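Local coordinates for protein peptidase S15/CocE/NonD (PDB 4PF1) that probably removes amino-terminal residues from peptides, acting as a serine aminopeptidase of the alpha/beta-hydrolase fold, at residues 136-141 with 173-178; 60-65 with 153-158; 39-44 with 102-107. All blocks are in the same frame, centred on the assembly; numbering follows the deposited sequence.

Interaction 1 (136-141 with 173-178); sequences DTYDTI and NPHPAL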
loop_
_atom_site.group_PDB
_atom_site.type_symbol
_atom_site.label_atom_id
_atom_site.label_comp_id
_atom_site.label_asym_id
_atom_site.label_seq_id
_atom_site.Cartn_x
_atom_site.Cartn_y
_atom_site.Cartn_z
ATOM N N ASP A 136 -18.915 25.468 -36.157
ATOM C CA ASP A 136 -19.749 24.714 -35.222
ATOM C C ASP A 136 -19.787 25.420 -33.858
ATOM O O ASP A 136 -20.859 25.518 -33.255
ATOM C CB ASP A 136 -19.246 23.261 -35.078
ATOM C CG ASP A 136 -19.642 22.327 -36.222
ATOM O OD1 ASP A 136 -20.438 22.751 -37.095
ATOM O OD2 ASP A 136 -19.183 21.166 -36.226
ATOM N N THR A 137 -18.633 25.976 -33.417
ATOM C CA THR A 137 -18.516 26.740 -32.165
ATOM C C THR A 137 -19.373 28.005 -32.239
ATOM O O THR A 137 -20.086 28.306 -31.279
ATOM C CB THR A 137 -17.050 27.093 -31.881
ATOM O OG1 THR A 137 -16.312 25.890 -31.693
ATOM C CG2 THR A 137 -16.886 27.989 -30.664
ATOM N N TYR A 138 -19.295 28.747 -33.378
ATOM C CA TYR A 138 -20.074 29.974 -33.586
ATOM C C TYR A 138 -21.578 29.689 -33.468
ATOM O O TYR A 138 -22.291 30.452 -32.816
ATOM C CB TYR A 138 -19.755 30.620 -34.959
ATOM C CG TYR A 138 -20.471 31.936 -35.185
ATOM C CD1 TYR A 138 -21.775 31.970 -35.672
ATOM C CD2 TYR A 138 -19.851 33.147 -34.897
ATOM C CE1 TYR A 138 -22.454 33.175 -35.840
ATOM C CE2 TYR A 138 -20.515 34.361 -35.076
ATOM C CZ TYR A 138 -21.818 34.369 -35.547
ATOM O OH TYR A 138 -22.481 35.559 -35.715
ATOM N N ASP A 139 -22.053 28.597 -34.110
ATOM C CA ASP A 139 -23.468 28.207 -34.100
ATOM C C ASP A 139 -23.897 27.724 -32.704
ATOM O O ASP A 139 -25.047 27.936 -32.313
ATOM C CB ASP A 139 -23.745 27.131 -35.164
ATOM C CG ASP A 139 -23.369 27.541 -36.582
ATOM O OD1 ASP A 139 -23.310 28.763 -36.855
ATOM O OD2 ASP A 139 -23.124 26.641 -37.414
ATOM N N THR A 140 -22.960 27.116 -31.945
ATOM C CA THR A 140 -23.197 26.644 -30.576
ATOM C C THR A 140 -23.321 27.840 -29.611
ATOM O O THR A 140 -24.284 27.893 -28.845
ATOM C CB THR A 140 -22.085 25.664 -30.140
ATOM O OG1 THR A 140 -22.151 24.499 -30.961
ATOM C CG2 THR A 140 -22.192 25.260 -28.667
ATOM N N ILE A 141 -22.357 28.796 -29.657
ATOM C CA ILE A 141 -22.354 29.975 -28.776
ATOM C C ILE A 141 -23.607 30.836 -29.034
ATOM O O ILE A 141 -24.228 31.305 -28.076
ATOM C CB ILE A 141 -21.037 30.806 -28.898
ATOM C CG1 ILE A 141 -19.814 29.987 -28.413
ATOM C CG2 ILE A 141 -21.142 32.134 -28.123
ATOM C CD1 ILE A 141 -18.429 30.640 -28.685
ATOM N N ASN A 173 -12.462 33.335 -36.338
ATOM C CA ASN A 173 -13.733 34.037 -36.638
ATOM C C ASN A 173 -14.649 33.919 -35.394
ATOM O O ASN A 173 -15.653 33.197 -35.427
ATOM C CB ASN A 173 -14.404 33.482 -37.908
ATOM C CG ASN A 173 -13.505 33.460 -39.120
ATOM O OD1 ASN A 173 -13.192 32.397 -39.669
ATOM N ND2 ASN A 173 -13.075 34.634 -39.569
ATOM N N PRO A 174 -14.210 34.472 -34.233
ATOM C CA PRO A 174 -14.942 34.210 -32.988
ATOM C C PRO A 174 -16.288 34.897 -32.888
ATOM O O PRO A 174 -16.480 35.990 -33.420
ATOM C CB PRO A 174 -13.988 34.720 -31.903
ATOM C CG PRO A 174 -13.180 35.755 -32.567
ATOM C CD PRO A 174 -13.003 35.290 -33.984
ATOM N N HIS A 175 -17.216 34.243 -32.180
ATOM C CA HIS A 175 -18.525 34.792 -31.874
ATOM C C HIS A 175 -18.323 35.969 -30.918
ATOM O O HIS A 175 -17.499 35.858 -30.005
ATOM C CB HIS A 175 -19.428 33.711 -31.246
ATOM C CG HIS A 175 -20.863 34.119 -31.131
ATOM N ND1 HIS A 175 -21.287 34.988 -30.144
ATOM C CD2 HIS A 175 -21.924 33.771 -31.892
ATOM C CE1 HIS A 175 -22.585 35.142 -30.334
ATOM N NE2 HIS A 175 -23.013 34.434 -31.377
ATOM N N PRO A 176 -19.030 37.114 -31.118
ATOM C CA PRO A 176 -18.821 38.280 -30.232
ATOM C C PRO A 176 -19.031 37.998 -28.736
ATOM O O PRO A 176 -18.507 38.746 -27.908
ATOM C CB PRO A 176 -19.843 39.305 -30.743
ATOM C CG PRO A 176 -20.803 38.526 -31.580
ATOM C CD PRO A 176 -20.009 37.421 -32.177
ATOM N N ALA A 177 -19.771 36.919 -28.388
ATOM C CA ALA A 177 -20.020 36.542 -26.993
ATOM C C ALA A 177 -18.798 35.848 -26.342
ATOM O O ALA A 177 -18.724 35.794 -25.115
ATOM C CB ALA A 177 -21.243 35.647 -26.899
ATOM N N LEU A 178 -17.842 35.324 -27.157
ATOM C CA LEU A 178 -16.625 34.695 -26.627
ATOM C C LEU A 178 -15.688 35.789 -26.093
ATOM O O LEU A 178 -15.223 36.641 -26.863
ATOM C CB LEU A 178 -15.923 33.814 -27.683
ATOM C CG LEU A 178 -14.683 33.047 -27.184
ATOM C CD1 LEU A 178 -15.077 31.823 -26.363
ATOM C CD2 LEU A 178 -13.795 32.647 -28.336
#
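His175 presses its imidazole against Tyr138 and Ile141, both on helix 133-147, and this one residue supplies most of the loop's side of the contact. The aromatic pair is neither stacked nor T-shaped: the centroids of the Tyr138 and His175 rings are 4.7 Å apart, with planes inclined at 48°. His175 leads with CD2, which lies over one phenol face, 3.5 Å from Tyr138 CE2. With its CG anti to the backbone N (chi1 -176°), Tyr138 swings its ring across toward the loop, although its CB starts out alongside it.

Aliphatic contacts complete the wrapping. Ile141 CG2 makes a CH-pi contact, 3.8 Å from the centroid of the His175 ring, while Pro176 CD covers the opposite face. The same methyl, CG2 of Ile141, meets Ala177 CB at 3.7 Å; a beta-branched residue suits the site because its other branch, through CD1, reaches Leu178 CB.

Polar bonds then fix the ring's rotation. ND1 of His175 accepts the backbone N-H of Ala177 in the ring plane, at 3.0 Å, and NE2 bonds to Asp142 of the helix, so both nitrogens are satisfied although the ring is buried. A type I turn from His175 to Leu178 leads into strand 178-184. A helix packed against the connection into the next parallel strand is typical of the layered alpha/beta-hydrolase fold.

Interaction 2 (60-65 with 153-158); sequences TPIVLT and GRVAAI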
loop_
_atom_site.group_PDB
_atom_site.type_symbol
_atom_site.label_atom_id
_atom_site.label_comp_id
_atom_site.label_asym_id
_atom_site.label_seq_id
_atom_site.Cartn_x
_atom_site.Cartn_y
_atom_site.Cartn_z
ATOM N N THR A 60 -25.175 34.890 -14.993
ATOM C CA THR A 60 -23.874 34.235 -14.775
ATOM C C THR A 60 -23.238 33.842 -16.139
ATOM O O THR A 60 -23.969 33.513 -17.075
ATOM C CB THR A 60 -24.034 33.025 -13.799
ATOM O OG1 THR A 60 -22.759 32.591 -13.333
ATOM C CG2 THR A 60 -24.788 31.852 -14.409
ATOM N N PRO A 61 -21.893 33.871 -16.292
ATOM C CA PRO A 61 -21.307 33.503 -17.597
ATOM C C PRO A 61 -21.356 32.000 -17.897
ATOM O O PRO A 61 -21.715 31.194 -17.031
ATOM C CB PRO A 61 -19.867 33.996 -17.487
ATOM C CG PRO A 61 -19.567 33.969 -16.044
ATOM C CD PRO A 61 -20.849 34.287 -15.329
ATOM N N ILE A 62 -20.979 31.631 -19.138
ATOM C CA ILE A 62 -20.928 30.244 -19.605
ATOM C C ILE A 62 -19.468 29.821 -19.817
ATOM O O ILE A 62 -18.676 30.584 -20.371
ATOM C CB ILE A 62 -21.771 30.067 -20.908
ATOM C CG1 ILE A 62 -23.285 30.265 -20.636
ATOM C CG2 ILE A 62 -21.496 28.707 -21.602
ATOM C CD1 ILE A 62 -24.116 30.615 -21.893
ATOM N N VAL A 63 -19.124 28.599 -19.394
ATOM C CA VAL A 63 -17.798 28.032 -19.625
ATOM C C VAL A 63 -17.993 26.765 -20.505
ATOM O O VAL A 63 -18.626 25.798 -20.076
ATOM C CB VAL A 63 -16.981 27.813 -18.312
ATOM C CG1 VAL A 63 -17.680 26.865 -17.342
ATOM C CG2 VAL A 63 -15.558 27.359 -18.609
ATOM N N LEU A 64 -17.567 26.852 -21.779
ATOM C CA LEU A 64 -17.784 25.824 -22.798
ATOM C C LEU A 64 -16.558 24.937 -23.039
ATOM O O LEU A 64 -15.441 25.432 -23.171
ATOM C CB LEU A 64 -18.216 26.502 -24.132
ATOM C CG LEU A 64 -18.330 25.617 -25.400
ATOM C CD1 LEU A 64 -19.469 24.609 -25.286
ATOM C CD2 LEU A 64 -18.510 26.465 -26.639
ATOM N N THR A 65 -16.798 23.621 -23.155
ATOM C CA THR A 65 -15.776 22.633 -23.485
ATOM C C THR A 65 -16.342 21.709 -24.570
ATOM O O THR A 65 -17.433 21.167 -24.409
ATOM C CB THR A 65 -15.302 21.882 -22.232
ATOM O OG1 THR A 65 -14.916 22.832 -21.232
ATOM C CG2 THR A 65 -14.132 20.941 -22.526
ATOM N N GLY A 153 -24.793 36.484 -21.215
ATOM C CA GLY A 153 -24.466 36.577 -22.633
ATOM C C GLY A 153 -22.981 36.524 -22.939
ATOM O O GLY A 153 -22.577 36.804 -24.069
ATOM N N ARG A 154 -22.152 36.174 -21.932
ATOM C CA ARG A 154 -20.693 36.082 -22.080
ATOM C C ARG A 154 -20.243 34.624 -21.961
ATOM O O ARG A 154 -20.752 33.891 -21.110
ATOM C CB ARG A 154 -19.977 36.963 -21.045
ATOM C CG ARG A 154 -20.311 38.447 -21.164
ATOM C CD ARG A 154 -19.403 39.271 -20.284
ATOM N NE ARG A 154 -19.846 40.659 -20.182
ATOM C CZ ARG A 154 -19.206 41.594 -19.489
ATOM N NH1 ARG A 154 -18.085 41.300 -18.840
ATOM N NH2 ARG A 154 -19.678 42.833 -19.444
ATOM N N VAL A 155 -19.326 34.191 -22.849
ATOM C CA VAL A 155 -18.859 32.801 -22.909
ATOM C C VAL A 155 -17.325 32.741 -22.909
ATOM O O VAL A 155 -16.664 33.602 -23.493
ATOM C CB VAL A 155 -19.446 32.068 -24.168
ATOM C CG1 VAL A 155 -18.931 30.629 -24.281
ATOM C CG2 VAL A 155 -20.973 32.086 -24.168
ATOM N N ALA A 156 -16.772 31.701 -22.261
ATOM C CA ALA A 156 -15.348 31.388 -22.276
ATOM C C ALA A 156 -15.169 29.923 -22.628
ATOM O O ALA A 156 -16.001 29.100 -22.248
ATOM C CB ALA A 156 -14.716 31.689 -20.931
ATOM N N ALA A 157 -14.116 29.598 -23.386
ATOM C CA ALA A 157 -13.833 28.218 -23.764
ATOM C C ALA A 157 -12.574 27.727 -23.065
ATOM O O ALA A 157 -11.543 28.402 -23.106
ATOM C CB ALA A 157 -13.686 28.099 -25.273
ATOM N N ILE A 158 -12.675 26.592 -22.351
ATOM C CA ILE A 158 -11.546 25.997 -21.632
ATOM C C ILE A 158 -11.485 24.490 -21.940
ATOM O O ILE A 158 -12.487 23.904 -22.367
ATOM C CB ILE A 158 -11.587 26.290 -20.088
ATOM C CG1 ILE A 158 -12.573 25.359 -19.336
ATOM C CG2 ILE A 158 -11.853 27.784 -19.790
ATOM C CD1 ILE A 158 -12.430 25.361 -17.787
#
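Ile158, Ile62 and Leu64 have the most surface buried where strands 60-65 and 154-158 lie side by side, parallel in sense with axes 30° apart. Ile62 opens the ladder. Its N donates to Arg154 O at 3.0 Å, and its O receives the N-H of Ala156 at 2.9 Å, so one residue binds both before and after its partner Val155, as parallel pairing requires. Its side chain rests against Val155 with CB 3.9 Å from CG2 of that valine, and two beta-branched residues readily keep an extended chain here.

Leu64 repeats the pattern one step on. The bond from Leu64 N to Ala156 O, 2.8 Å long, is nearly linear at both ends, and Leu64 O accepts from Ile158 N at 3.1 Å. On the same face as Ile62, its CB touches Val155 CG1, while the small Ala157 is its register partner.

Ile158 turns to the other face, where its CG1 lies 3.7 Å from Val63 CG2. CG1 stands between the backbone N and carbonyl carbon (chi1 79°), a crowded position that carries it toward this valine. Its carbonyl is also used: Thr65 OG1 donates to Ile158 O at 2.9 Å, coming from above the carbonyl plane, 43° out of it. The threonine hydroxyl thus adds a side-chain bond after the backbone ladder.

Helix 347-365 packs on Ala156 through Leu360 and Leu364, whereas Ile141 of helix 133-147 meets Val155 on the other face. Adjacent parallel strands between helical layers are the core of the alpha/beta-hydrolase sheet, and strand 154-160 runs on toward the probable nucleophilic serine.

Interaction 3 (39-44 with 102-107); sequences IPMRDG and VYQDVR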
loop_
_atom_site.group_PDB
_atom_site.type_symbol
_atom_site.label_atom_id
_atom_site.label_comp_id
_atom_site.label_asym_id
_atom_site.label_seq_id
_atom_site.Cartn_x
_atom_site.Cartn_y
_atom_site.Cartn_z
ATOM N N ILE A 39 -28.348 20.812 -30.643
ATOM C CA ILE A 39 -28.268 22.103 -31.331
ATOM C C ILE A 39 -27.993 21.901 -32.829
ATOM O O ILE A 39 -26.974 21.306 -33.194
ATOM C CB ILE A 39 -27.219 23.058 -30.680
ATOM C CG1 ILE A 39 -27.529 23.303 -29.182
ATOM C CG2 ILE A 39 -27.141 24.389 -31.451
ATOM C CD1 ILE A 39 -26.412 24.024 -28.401
ATOM N N PRO A 40 -28.871 22.433 -33.713
ATOM C CA PRO A 40 -28.620 22.295 -35.153
ATOM C C PRO A 40 -27.575 23.294 -35.643
ATOM O O PRO A 40 -27.663 24.488 -35.342
ATOM C CB PRO A 40 -29.994 22.560 -35.793
ATOM C CG PRO A 40 -30.935 22.887 -34.657
ATOM C CD PRO A 40 -30.114 23.181 -33.454
ATOM N N MET A 41 -26.589 22.801 -36.412
ATOM C CA MET A 41 -25.552 23.644 -37.007
ATOM C C MET A 41 -26.097 24.276 -38.298
ATOM O O MET A 41 -27.231 23.980 -38.684
ATOM C CB MET A 41 -24.266 22.826 -37.270
ATOM C CG MET A 41 -23.670 22.185 -36.008
ATOM S SD MET A 41 -23.084 23.387 -34.785
ATOM C CE MET A 41 -24.317 23.245 -33.564
ATOM N N ARG A 42 -25.302 25.151 -38.957
ATOM C CA ARG A 42 -25.710 25.853 -40.191
ATOM C C ARG A 42 -26.007 24.891 -41.371
ATOM O O ARG A 42 -26.657 25.300 -42.341
ATOM C CB ARG A 42 -24.655 26.897 -40.609
ATOM C CG ARG A 42 -23.264 26.314 -40.875
ATOM C CD ARG A 42 -22.223 27.399 -41.020
ATOM N NE ARG A 42 -22.021 28.143 -39.776
ATOM C CZ ARG A 42 -21.306 29.257 -39.683
ATOM N NH1 ARG A 42 -21.172 29.871 -38.517
ATOM N NH2 ARG A 42 -20.719 29.767 -40.758
ATOM N N ASP A 43 -25.531 23.628 -41.287
ATOM C CA ASP A 43 -25.776 22.634 -42.333
ATOM C C ASP A 43 -26.896 21.643 -41.920
ATOM O O ASP A 43 -27.188 20.700 -42.657
ATOM C CB ASP A 43 -24.472 21.894 -42.705
ATOM C CG ASP A 43 -23.884 21.006 -41.622
ATOM O OD1 ASP A 43 -24.147 21.270 -40.421
ATOM O OD2 ASP A 43 -23.124 20.079 -41.969
ATOM N N GLY A 44 -27.523 21.894 -40.767
ATOM C CA GLY A 44 -28.622 21.075 -40.263
ATOM C C GLY A 44 -28.213 19.946 -39.334
ATOM O O GLY A 44 -29.059 19.392 -38.627
ATOM N N VAL A 102 -20.957 23.985 -19.762
ATOM C CA VAL A 102 -21.478 23.345 -20.967
ATOM C C VAL A 102 -20.428 22.423 -21.604
ATOM O O VAL A 102 -19.308 22.856 -21.885
ATOM C CB VAL A 102 -21.995 24.399 -21.994
ATOM C CG1 VAL A 102 -22.492 23.733 -23.268
ATOM C CG2 VAL A 102 -23.089 25.276 -21.391
ATOM N N TYR A 103 -20.819 21.164 -21.865
ATOM C CA TYR A 103 -19.992 20.177 -22.560
ATOM C C TYR A 103 -20.720 19.712 -23.797
ATOM O O TYR A 103 -21.893 19.334 -23.719
ATOM C CB TYR A 103 -19.636 18.991 -21.650
ATOM C CG TYR A 103 -18.379 19.221 -20.846
ATOM C CD1 TYR A 103 -18.366 20.106 -19.770
ATOM C CD2 TYR A 103 -17.190 18.575 -21.174
ATOM C CE1 TYR A 103 -17.201 20.353 -19.050
ATOM C CE2 TYR A 103 -16.024 18.793 -20.445
ATOM C CZ TYR A 103 -16.033 19.688 -19.387
ATOM O OH TYR A 103 -14.887 19.931 -18.679
ATOM N N GLN A 104 -20.052 19.777 -24.950
ATOM C CA GLN A 104 -20.679 19.396 -26.205
ATOM C C GLN A 104 -19.882 18.318 -26.912
ATOM O O GLN A 104 -18.657 18.424 -27.011
ATOM C CB GLN A 104 -20.836 20.630 -27.120
ATOM C CG GLN A 104 -21.506 20.330 -28.465
ATOM C CD GLN A 104 -21.506 21.524 -29.377
ATOM O OE1 GLN A 104 -20.464 21.944 -29.893
ATOM N NE2 GLN A 104 -22.685 22.065 -29.633
ATOM N N ASP A 105 -20.581 17.293 -27.440
ATOM C CA ASP A 105 -19.937 16.271 -28.258
ATOM C C ASP A 105 -19.579 16.903 -29.593
ATOM O O ASP A 105 -20.446 17.516 -30.228
ATOM C CB ASP A 105 -20.863 15.052 -28.474
ATOM C CG ASP A 105 -21.080 14.151 -27.268
ATOM O OD1 ASP A 105 -20.100 13.893 -26.532
ATOM O OD2 ASP A 105 -22.204 13.624 -27.119
ATOM N N VAL A 106 -18.298 16.820 -30.000
ATOM C CA VAL A 106 -17.872 17.366 -31.294
ATOM C C VAL A 106 -18.558 16.573 -32.416
ATOM O O VAL A 106 -19.008 15.444 -32.185
ATOM C CB VAL A 106 -16.327 17.397 -31.480
ATOM C CG1 VAL A 106 -15.656 18.297 -30.445
ATOM C CG2 VAL A 106 -15.727 15.991 -31.462
ATOM N N ARG A 107 -18.645 17.164 -33.618
ATOM C CA ARG A 107 -19.259 16.540 -34.791
ATOM C C ARG A 107 -18.732 15.113 -35.011
ATOM O O ARG A 107 -17.520 14.878 -34.942
ATOM C CB ARG A 107 -19.001 17.407 -36.038
ATOM C CG ARG A 107 -19.779 16.993 -37.283
ATOM C CD ARG A 107 -19.426 17.875 -38.467
ATOM N NE ARG A 107 -20.026 19.210 -38.356
ATOM C CZ ARG A 107 -21.093 19.607 -39.042
ATOM N NH1 ARG A 107 -21.575 20.833 -38.880
ATOM N NH2 ARG A 107 -21.674 18.790 -39.910
#
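The backbones of 39-44 and 102-107 stay well apart, Met41 CA lying 9.7 Å from Arg107 CA, and their touching parts run 21° from one another, so side chains alone bridge them. The first segment ends in a type I turn from Met41 to Gly44, which links strand 32-40 to its antiparallel neighbour 46-54 in a beta hairpin at the edge of the alpha/beta-hydrolase sheet. Gly44 suits the turn's end because its phi is positive.

Asp43 and Arg107 come together from opposite directions in a bidentate, end-on salt bridge. With CG between its backbone N and carbonyl carbon (chi1 67°), Asp43 turns its carboxylate toward the arginine. NH1 of Arg107 is also salt-bridged to Asp136 of helix 133-147, so the long arginine ties turn and helix together from a single guanidinium. A leucine in its place would probably leave both Asp43 and Asp136 without their shared cation and the turn less firmly held.

Met41 lies alongside the arginine, its CB 3.7 Å from NH1 of Arg107. Farther in, Gln104 has its amide bonded by Arg66, Thr140 and Thr49, while Met41 CE and Ile39 CD1 each lie 4.4 Å from its NE2. Carboxylate and guanidinium planes are 50° apart: Arg107 NH2 meets the syn lone pair of Asp43 OD2 at 2.8 Å, whereas NH1 reaches OD1 from above the carboxylate plane at 3.0 Å.

Interaction 2 is the most deeply buried: a backbone ladder inside the sheet, with aliphatic side chains on both faces. Interaction 1 joins a helix to a loop by partly buried ring and methyl packing, while interaction 3, reaching the surface at Asp43, relies on charge. All three meet around the same layers. Strand 60-67 lies between strands 100-105 and 154-160, so interactions 2 and 3 are neighbours in one sheet, with Thr65 N probably bonded to Val102 O. Helix 133-147 gives polar partners to interaction 3 and packing surface to interaction 1, and Tyr138 CD1 packs against Arg42 NH1 between them. Ala177 O, probably bonded to Val155 N, ties the loop of interaction 1 to interaction 2.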